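Side-chain contacts in techylectin-5A (Tachypleus tridentatus, PDB 1JC9), which agglutinates human erythrocytes and bacteria in horseshoe crab innate immunity by recognising acetyl groups on their surfaces through a calcium-binding fibrinogen-like lectin domain: residues Pro108-Asn111 with Tyr112-Phe116; Phe192-Ile195 with Asp196-His199; Glu241-Trp245 with Lys246-Tyr250. One frame throughout, in Å; residues are numbered along the deposited sequence.

Contact 1: Pro108-Asn111 with Tyr112-Phe116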
loop_
_atom_site.group_PDB
_atom_site.type_symbol
_atom_site.label_atom_id
_atom_site.label_comp_id
_atom_site.label_asym_id
_atom_site.label_seq_id
_atom_site.Cartn_x
_atom_site.Cartn_y
_atom_site.Cartn_z
ATOM N N PRO A 108 13.596 2.568 7.800
ATOM C CA PRO A 108 13.610 1.426 8.719
ATOM C C PRO A 108 12.252 1.033 9.299
ATOM O O PRO A 108 11.253 1.727 9.115
ATOM C CB PRO A 108 14.582 1.876 9.803
ATOM C CG PRO A 108 14.284 3.337 9.891
ATOM C CD PRO A 108 14.227 3.744 8.429
ATOM N N TRP A 109 12.252 -0.091 10.013
ATOM C CA TRP A 109 11.065 -0.661 10.645
ATOM C C TRP A 109 10.211 0.331 11.428
ATOM O O TRP A 109 8.985 0.354 11.284
ATOM C CB TRP A 109 11.489 -1.812 11.562
ATOM C CG TRP A 109 10.356 -2.597 12.156
ATOM C CD1 TRP A 109 9.733 -2.370 13.352
ATOM C CD2 TRP A 109 9.731 -3.756 11.592
ATOM N NE1 TRP A 109 8.764 -3.321 13.569
ATOM C CE2 TRP A 109 8.741 -4.183 12.505
ATOM C CE3 TRP A 109 9.914 -4.479 10.404
ATOM C CZ2 TRP A 109 7.936 -5.302 12.267
ATOM C CZ3 TRP A 109 9.114 -5.590 10.169
ATOM C CH2 TRP A 109 8.138 -5.990 11.097
ATOM N N LYS A 110 10.849 1.148 12.260
ATOM C CA LYS A 110 10.110 2.117 13.061
ATOM C C LYS A 110 9.249 3.058 12.217
ATOM O O LYS A 110 8.107 3.356 12.572
ATOM C CB LYS A 110 11.065 2.947 13.921
ATOM C CG LYS A 110 10.341 3.969 14.793
ATOM C CD LYS A 110 11.289 4.748 15.689
ATOM C CE LYS A 110 10.514 5.725 16.563
ATOM N NZ LYS A 110 11.405 6.481 17.482
ATOM N N ASN A 111 9.797 3.531 11.104
ATOM C CA ASN A 111 9.062 4.442 10.234
ATOM C C ASN A 111 7.873 3.757 9.570
ATOM O O ASN A 111 6.795 4.344 9.449
ATOM C CB ASN A 111 10.001 5.018 9.172
ATOM C CG ASN A 111 11.023 5.971 9.764
ATOM O OD1 ASN A 111 10.674 7.046 10.256
ATOM N ND2 ASN A 111 12.289 5.578 9.730
ATOM N N TYR A 112 8.066 2.515 9.139
ATOM C CA TYR A 112 6.986 1.778 8.506
ATOM C C TYR A 112 5.925 1.384 9.522
ATOM O O TYR A 112 4.750 1.235 9.185
ATOM C CB TYR A 112 7.542 0.550 7.785
ATOM C CG TYR A 112 7.913 0.857 6.355
ATOM C CD1 TYR A 112 6.929 0.951 5.373
ATOM C CD2 TYR A 112 9.233 1.123 5.994
ATOM C CE1 TYR A 112 7.244 1.307 4.061
ATOM C CE2 TYR A 112 9.563 1.484 4.678
ATOM C CZ TYR A 112 8.560 1.575 3.721
ATOM O OH TYR A 112 8.862 1.948 2.425
ATOM N N LYS A 113 6.345 1.230 10.771
ATOM C CA LYS A 113 5.435 0.874 11.852
ATOM C C LYS A 113 4.506 2.045 12.179
ATOM O O LYS A 113 3.291 1.869 12.318
ATOM C CB LYS A 113 6.245 0.486 13.098
ATOM C CG LYS A 113 5.452 0.468 14.404
ATOM C CD LYS A 113 6.381 0.224 15.584
ATOM C CE LYS A 113 5.668 0.399 16.924
ATOM N NZ LYS A 113 4.633 -0.642 17.152
ATOM N N LEU A 114 5.082 3.240 12.286
ATOM C CA LEU A 114 4.318 4.437 12.626
ATOM C C LEU A 114 3.734 5.201 11.439
ATOM O O LEU A 114 2.760 5.943 11.597
ATOM C CB LEU A 114 5.191 5.389 13.453
ATOM C CG LEU A 114 5.685 4.855 14.804
ATOM C CD1 LEU A 114 6.641 5.855 15.428
ATOM C CD2 LEU A 114 4.496 4.584 15.721
ATOM N N GLY A 115 4.324 5.029 10.259
ATOM C CA GLY A 115 3.838 5.734 9.088
ATOM C C GLY A 115 4.646 6.996 8.853
ATOM O O GLY A 115 5.277 7.517 9.774
ATOM N N PHE A 116 4.642 7.485 7.620
ATOM C CA PHE A 116 5.385 8.692 7.288
ATOM C C PHE A 116 4.833 9.324 6.015
ATOM O O PHE A 116 4.160 8.658 5.226
ATOM C CB PHE A 116 6.880 8.361 7.131
ATOM C CG PHE A 116 7.172 7.283 6.121
ATOM C CD1 PHE A 116 7.330 7.594 4.773
ATOM C CD2 PHE A 116 7.301 5.955 6.517
ATOM C CE1 PHE A 116 7.613 6.603 3.835
ATOM C CE2 PHE A 116 7.584 4.952 5.585
ATOM C CZ PHE A 116 7.741 5.279 4.240
HETATM O O HOH W 1 7.689 7.877 10.920
#
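Asn-111 and Phe-116 meet where helix 109-114 of the fibrinogen-like domain, N-capped by Pro-108, ends. Backbone bonds of the i to i+4 kind hold the short helix: Tyr-112 N to Pro-108 O, Lys-113 N to Trp-109 O (2.8 Å) and Leu-114 N to Lys-110 O. The last runs from Gly-115 N to Asn-111 O at 2.7 Å, and Gly-115 then leaves the helix with positive phi. A water extends this closure, donating to Gly-115 O (2.7 Å) and, at 3.2 Å, to Asn-111 OD1. Beyond the helix, Lys-113 NZ forms salt bridges with Glu-165 and Asp-128, Trp-109 NE1 bonds to Glu-165, and Tyr-112 OH bonds to Phe-105 O. Among apolar contacts, Lys-110 runs fully extended, and its CE passes Leu-114 CD1 obliquely at 4.0 Å. The CE2 edge of Phe-116 points at one face of the Tyr-112 ring, CE2 standing 3.8 Å above the centre of that ring. A chi1 of 56° sets the Phe-116 ring between its own backbone N and carbonyl carbon, and its CD2 edge meets Asn-111 O in the ring plane at 3.4 Å.

Contact 2: Phe192-Ile195 with Asp196-His199. With CA (calcium ion), chain C.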
loop_
_atom_site.group_PDB
_atom_site.type_symbol
_atom_site.label_atom_id
_atom_site.label_comp_id
_atom_site.label_asym_id
_atom_site.label_seq_id
_atom_site.Cartn_x
_atom_site.Cartn_y
_atom_site.Cartn_z
ATOM N N PHE A 192 6.619 -8.839 6.885
ATOM C CA PHE A 192 6.997 -7.548 6.344
ATOM C C PHE A 192 8.495 -7.427 6.617
ATOM O O PHE A 192 8.962 -7.851 7.675
ATOM C CB PHE A 192 6.258 -6.431 7.078
ATOM C CG PHE A 192 6.303 -5.109 6.371
ATOM C CD1 PHE A 192 5.454 -4.853 5.296
ATOM C CD2 PHE A 192 7.190 -4.115 6.780
ATOM C CE1 PHE A 192 5.480 -3.625 4.639
ATOM C CE2 PHE A 192 7.226 -2.881 6.128
ATOM C CZ PHE A 192 6.367 -2.636 5.055
ATOM N N SER A 193 9.250 -6.877 5.668
ATOM C CA SER A 193 10.689 -6.692 5.860
ATOM C C SER A 193 11.090 -5.249 5.566
ATOM O O SER A 193 10.438 -4.560 4.780
ATOM C CB SER A 193 11.499 -7.616 4.945
ATOM O OG SER A 193 11.373 -8.976 5.314
ATOM N N THR A 194 12.164 -4.801 6.206
ATOM C CA THR A 194 12.683 -3.453 6.002
ATOM C C THR A 194 14.206 -3.541 5.949
ATOM O O THR A 194 14.782 -4.587 6.249
ATOM C CB THR A 194 12.265 -2.503 7.143
ATOM O OG1 THR A 194 12.629 -3.080 8.404
ATOM C CG2 THR A 194 10.756 -2.253 7.106
ATOM N N ILE A 195 14.855 -2.447 5.569
ATOM C CA ILE A 195 16.306 -2.429 5.467
ATOM C C ILE A 195 17.024 -2.896 6.726
ATOM O O ILE A 195 18.125 -3.440 6.646
ATOM C CB ILE A 195 16.813 -1.022 5.104
ATOM C CG1 ILE A 195 16.332 -0.006 6.140
ATOM C CG2 ILE A 195 16.308 -0.640 3.723
ATOM C CD1 ILE A 195 16.750 1.416 5.828
ATOM N N ASP A 196 16.406 -2.698 7.886
ATOM C CA ASP A 196 17.027 -3.099 9.140
ATOM C C ASP A 196 16.473 -4.395 9.735
ATOM O O ASP A 196 16.896 -4.817 10.811
ATOM C CB ASP A 196 16.923 -1.958 10.162
ATOM C CG ASP A 196 15.488 -1.618 10.530
ATOM O OD1 ASP A 196 14.617 -1.627 9.638
ATOM O OD2 ASP A 196 15.233 -1.318 11.715
ATOM N N LYS A 197 15.535 -5.034 9.042
ATOM C CA LYS A 197 14.969 -6.282 9.544
ATOM C C LYS A 197 14.579 -7.249 8.436
ATOM O O LYS A 197 13.547 -7.084 7.789
ATOM C CB LYS A 197 13.762 -5.997 10.445
ATOM C CG LYS A 197 14.134 -5.279 11.729
ATOM C CD LYS A 197 12.987 -5.228 12.708
ATOM C CE LYS A 197 13.418 -4.575 14.014
ATOM N NZ LYS A 197 12.284 -4.477 14.986
ATOM N N ASP A 198 15.419 -8.263 8.237
ATOM C CA ASP A 198 15.219 -9.289 7.218
ATOM C C ASP A 198 14.299 -10.406 7.704
ATOM O O ASP A 198 14.704 -11.246 8.509
ATOM C CB ASP A 198 16.567 -9.900 6.823
ATOM C CG ASP A 198 16.454 -10.884 5.671
ATOM O OD1 ASP A 198 15.397 -11.534 5.528
ATOM O OD2 ASP A 198 17.434 -11.024 4.912
ATOM N N HIS A 199 13.068 -10.422 7.201
ATOM C CA HIS A 199 12.104 -11.446 7.576
ATOM C C HIS A 199 11.639 -12.227 6.348
ATOM O O HIS A 199 10.656 -12.966 6.414
ATOM C CB HIS A 199 10.896 -10.799 8.258
ATOM C CG HIS A 199 11.225 -10.104 9.543
ATOM N ND1 HIS A 199 10.690 -8.880 9.884
ATOM C CD2 HIS A 199 12.014 -10.470 10.581
ATOM C CE1 HIS A 199 11.136 -8.522 11.075
ATOM N NE2 HIS A 199 11.940 -9.470 11.520
HETATM CA CA CA C . 16.742 -12.954 3.864
HETATM O O HOH W 2 18.917 -13.862 4.957
HETATM O O HOH W 3 15.705 -14.464 5.255
#
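Beyond the single Thr-194 to Lys-197 bridge, which closes a type I beta turn, side chains take over from main-chain pairing: Ser-193 OG accepts from His-199 N at 2.9 Å, and the imidazole ND1 of His-199 donates to Phe-192 O at 3.0 Å. ND1 must carry a proton, its partner being a carbonyl oxygen; with that oxygen 1° out of the ring plane, the bond helps hold the ring's rotation. The bridge itself is an antiparallel hydrogen-bonded pair: Thr-194 N reaches Lys-197 O at 3.1 Å, while Lys-197 N returns to Thr-194 O at 2.9 Å. Within the turn, Thr-194 OG1 donates to Asp-196 OD1 (2.8 Å) on its syn side, 34° out of the carboxylate plane; the two side chains lie alongside, pointing the same way. Asp-196 OD1 also takes the backbone N-H of Trp-109, tying the turn to helix 109-114. The chain then enters the calcium site, which Asp-200, the carbonyl oxygens of His-202 and Thr-204, and two waters complete. The CB of Asp-198 points away from Phe-192 to Ile-195, and a chi1 of -175° carries the carboxylate on to calcium, gripped by OD2 at 2.3 Å and OD1 at 2.6 Å.

Contact 3: Glu241-Trp245 with Lys246-Tyr250. With NAG (2-acetamido-2-deoxy-beta-D-glucopyranose), chain B.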
loop_
_atom_site.group_PDB
_atom_site.type_symbol
_atom_site.label_atom_id
_atom_site.label_comp_id
_atom_site.label_asym_id
_atom_site.label_seq_id
_atom_site.Cartn_x
_atom_site.Cartn_y
_atom_site.Cartn_z
ATOM N N GLU A 241 7.906 -1.326 -9.118
ATOM C CA GLU A 241 7.546 -2.336 -10.109
ATOM C C GLU A 241 6.242 -3.102 -9.907
ATOM O O GLU A 241 5.798 -3.346 -8.782
ATOM C CB GLU A 241 8.661 -3.385 -10.209
ATOM C CG GLU A 241 10.101 -2.868 -10.103
ATOM C CD GLU A 241 10.556 -2.110 -11.335
ATOM O OE1 GLU A 241 10.177 -2.513 -12.461
ATOM O OE2 GLU A 241 11.308 -1.120 -11.175
ATOM N N TRP A 242 5.643 -3.487 -11.026
ATOM C CA TRP A 242 4.447 -4.318 -11.036
ATOM C C TRP A 242 4.736 -5.202 -12.241
ATOM O O TRP A 242 4.362 -4.904 -13.375
ATOM C CB TRP A 242 3.170 -3.501 -11.231
ATOM C CG TRP A 242 1.936 -4.339 -11.019
ATOM C CD1 TRP A 242 1.277 -5.084 -11.956
ATOM C CD2 TRP A 242 1.255 -4.567 -9.776
ATOM N NE1 TRP A 242 0.228 -5.760 -11.376
ATOM C CE2 TRP A 242 0.193 -5.462 -10.039
ATOM C CE3 TRP A 242 1.440 -4.103 -8.465
ATOM C CZ2 TRP A 242 -0.685 -5.905 -9.035
ATOM C CZ3 TRP A 242 0.570 -4.543 -7.468
ATOM C CH2 TRP A 242 -0.481 -5.436 -7.761
ATOM N N ARG A 243 5.454 -6.281 -11.966
ATOM C CA ARG A 243 5.899 -7.226 -12.978
ATOM C C ARG A 243 4.936 -7.618 -14.091
ATOM O O ARG A 243 5.292 -7.549 -15.269
ATOM C CB ARG A 243 6.407 -8.497 -12.300
ATOM C CG ARG A 243 7.005 -9.498 -13.274
ATOM C CD ARG A 243 7.341 -10.796 -12.583
ATOM N NE ARG A 243 7.897 -11.770 -13.513
ATOM C CZ ARG A 243 8.392 -12.949 -13.150
ATOM N NH1 ARG A 243 8.401 -13.305 -11.869
ATOM N NH2 ARG A 243 8.879 -13.772 -14.070
ATOM N N ALA A 244 3.729 -8.037 -13.728
ATOM C CA ALA A 244 2.761 -8.484 -14.721
ATOM C C ALA A 244 2.389 -7.446 -15.771
ATOM O O ALA A 244 1.908 -7.800 -16.844
ATOM C CB ALA A 244 1.504 -9.001 -14.027
ATOM N N TRP A 245 2.608 -6.170 -15.482
ATOM C CA TRP A 245 2.266 -5.141 -16.451
ATOM C C TRP A 245 3.473 -4.546 -17.174
ATOM O O TRP A 245 3.530 -4.568 -18.403
ATOM C CB TRP A 245 1.456 -4.021 -15.777
ATOM C CG TRP A 245 1.004 -2.938 -16.727
ATOM C CD1 TRP A 245 0.775 -3.066 -18.072
ATOM C CD2 TRP A 245 0.706 -1.572 -16.401
ATOM N NE1 TRP A 245 0.356 -1.868 -18.598
ATOM C CE2 TRP A 245 0.304 -0.934 -17.598
ATOM C CE3 TRP A 245 0.736 -0.827 -15.214
ATOM C CZ2 TRP A 245 -0.065 0.418 -17.645
ATOM C CZ3 TRP A 245 0.367 0.520 -15.258
ATOM C CH2 TRP A 245 -0.027 1.126 -16.468
ATOM N N LYS A 246 4.443 -4.033 -16.422
ATOM C CA LYS A 246 5.610 -3.401 -17.039
ATOM C C LYS A 246 6.964 -4.095 -16.861
ATOM O O LYS A 246 7.993 -3.538 -17.242
ATOM C CB LYS A 246 5.726 -1.959 -16.542
ATOM C CG LYS A 246 4.539 -1.073 -16.887
ATOM C CD LYS A 246 4.482 -0.797 -18.380
ATOM C CE LYS A 246 3.459 0.279 -18.710
ATOM N NZ LYS A 246 3.454 0.606 -20.165
ATOM N N GLY A 247 6.976 -5.294 -16.287
ATOM C CA GLY A 247 8.236 -5.998 -16.094
ATOM C C GLY A 247 9.046 -5.546 -14.884
ATOM O O GLY A 247 8.495 -5.014 -13.916
ATOM N N TYR A 248 10.358 -5.754 -14.936
ATOM C CA TYR A 248 11.239 -5.370 -13.833
ATOM C C TYR A 248 12.121 -4.150 -14.102
ATOM O O TYR A 248 12.998 -3.834 -13.297
ATOM C CB TYR A 248 12.141 -6.539 -13.442
ATOM C CG TYR A 248 11.464 -7.618 -12.627
ATOM C CD1 TYR A 248 10.737 -7.296 -11.480
ATOM C CD2 TYR A 248 11.606 -8.966 -12.964
ATOM C CE1 TYR A 248 10.177 -8.284 -10.685
ATOM C CE2 TYR A 248 11.052 -9.963 -12.174
ATOM C CZ TYR A 248 10.340 -9.613 -11.032
ATOM O OH TYR A 248 9.819 -10.590 -10.223
ATOM N N HIS A 249 11.898 -3.463 -15.220
ATOM C CA HIS A 249 12.711 -2.294 -15.551
ATOM C C HIS A 249 11.883 -1.044 -15.823
ATOM O O HIS A 249 12.249 -0.216 -16.660
ATOM C CB HIS A 249 13.595 -2.603 -16.764
ATOM C CG HIS A 249 14.731 -3.530 -16.461
ATOM N ND1 HIS A 249 15.931 -3.092 -15.942
ATOM C CD2 HIS A 249 14.841 -4.876 -16.580
ATOM C CE1 HIS A 249 16.732 -4.127 -15.755
ATOM N NE2 HIS A 249 16.094 -5.221 -16.134
ATOM N N TYR A 250 10.771 -0.903 -15.107
ATOM C CA TYR A 250 9.900 0.250 -15.284
ATOM C C TYR A 250 9.291 0.655 -13.942
ATOM O O TYR A 250 8.472 -0.072 -13.365
ATOM C CB TYR A 250 8.797 -0.081 -16.297
ATOM C CG TYR A 250 8.037 1.128 -16.800
ATOM C CD1 TYR A 250 7.085 1.762 -16.005
ATOM C CD2 TYR A 250 8.291 1.653 -18.070
ATOM C CE1 TYR A 250 6.405 2.888 -16.457
ATOM C CE2 TYR A 250 7.618 2.782 -18.533
ATOM C CZ TYR A 250 6.677 3.395 -17.722
ATOM O OH TYR A 250 6.021 4.522 -18.168
HETATM C C1 NAG B . 12.074 -13.482 -9.599
HETATM C C2 NAG B . 13.243 -12.807 -8.739
HETATM C C3 NAG B . 14.609 -13.473 -9.161
HETATM C C4 NAG B . 14.493 -14.934 -8.791
HETATM C C5 NAG B . 13.296 -15.556 -9.597
HETATM C C6 NAG B . 13.090 -17.035 -9.256
HETATM C C7 NAG B . 12.936 -10.531 -7.989
HETATM C C8 NAG B . 12.952 -9.047 -8.191
HETATM N N2 NAG B . 13.285 -11.366 -9.033
HETATM O O1 NAG B . 10.750 -12.942 -9.293
HETATM O O3 NAG B . 15.695 -12.918 -8.421
HETATM O O4 NAG B . 15.740 -15.633 -9.142
HETATM O O5 NAG B . 12.020 -14.901 -9.316
HETATM O O6 NAG B . 11.951 -17.413 -10.091
HETATM O O7 NAG B . 12.601 -10.961 -6.858
HETATM O O HOH W 4 7.136 -2.515 -13.465
HETATM O O HOH W 5 0.955 -0.004 -21.251
#
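A single short helical turn, 243-246, starts after Trp-242 at its N-cap and ends at Lys-246, Gly-247 leaving it with positive phi; Trp-242 O accepts from both Trp-245 N and Lys-246 N, and Gly-247 N bonds to Arg-243 O at 3.0 Å. The loop behind it curls round the Glu-241 carboxylate. Bent at chi2, this side chain brings OE1 to Tyr-250 N, which meets its syn lone pair at 3.2 Å. A water takes the Trp-242 N-H at 3.0 Å and lies within donating distance of Gly-247 O and Tyr-250 O. On the sugar side, Arg-243 stretches out from CG to NE across Tyr-248. Its CG sits over one face of the phenol ring, a CH-pi contact 4.2 Å from the centroid, and the guanidinium plane is turned 37° from the ring. The acetyl methyl C8 of the bound N-acetylglucosamine lies over the opposite face, and the sugar O1 donates to Tyr-248 OH at 2.7 Å. That ring is thus a wall of the acetyl-recognising pocket. Away from the sugar, Lys-246 CE lies over the five-membered ring of Trp-245, 3.9 Å from its centroid, and NZ bonds to a water (2.8 Å). Further polar partners are His-233 for Glu-241 OE2, Glu-221 for Arg-243 NH1, His-220 O for the Tyr-248 hydroxyl and Asp-147 for Lys-246 NZ. Trp-242 and Trp-245 pack on strands 139-146, 152-162 and 250-261, seating the helical turn on the sheet just before strand 250-261 begins.

The three contacts follow one another along the chain, all within the one fibrinogen C-terminal domain. Contacts 1 and 2 are neighbours, their centres 11 Å apart, and they touch: the start of helix 109-114 rests on the 192-199 loop, with Trp-109 CZ3 3.4 Å from Phe-192 O. Contact 3 is set apart, its centre 26 Å from that of contact 1 and 22 Å from that of contact 2, with nearest atoms about 12 Å and 13 Å away. It leads into strand 250-261 of the antiparallel sheet. The calcium site thus begins in a loop packed on helix 109-114, whereas contact 3 lines the sugar pocket.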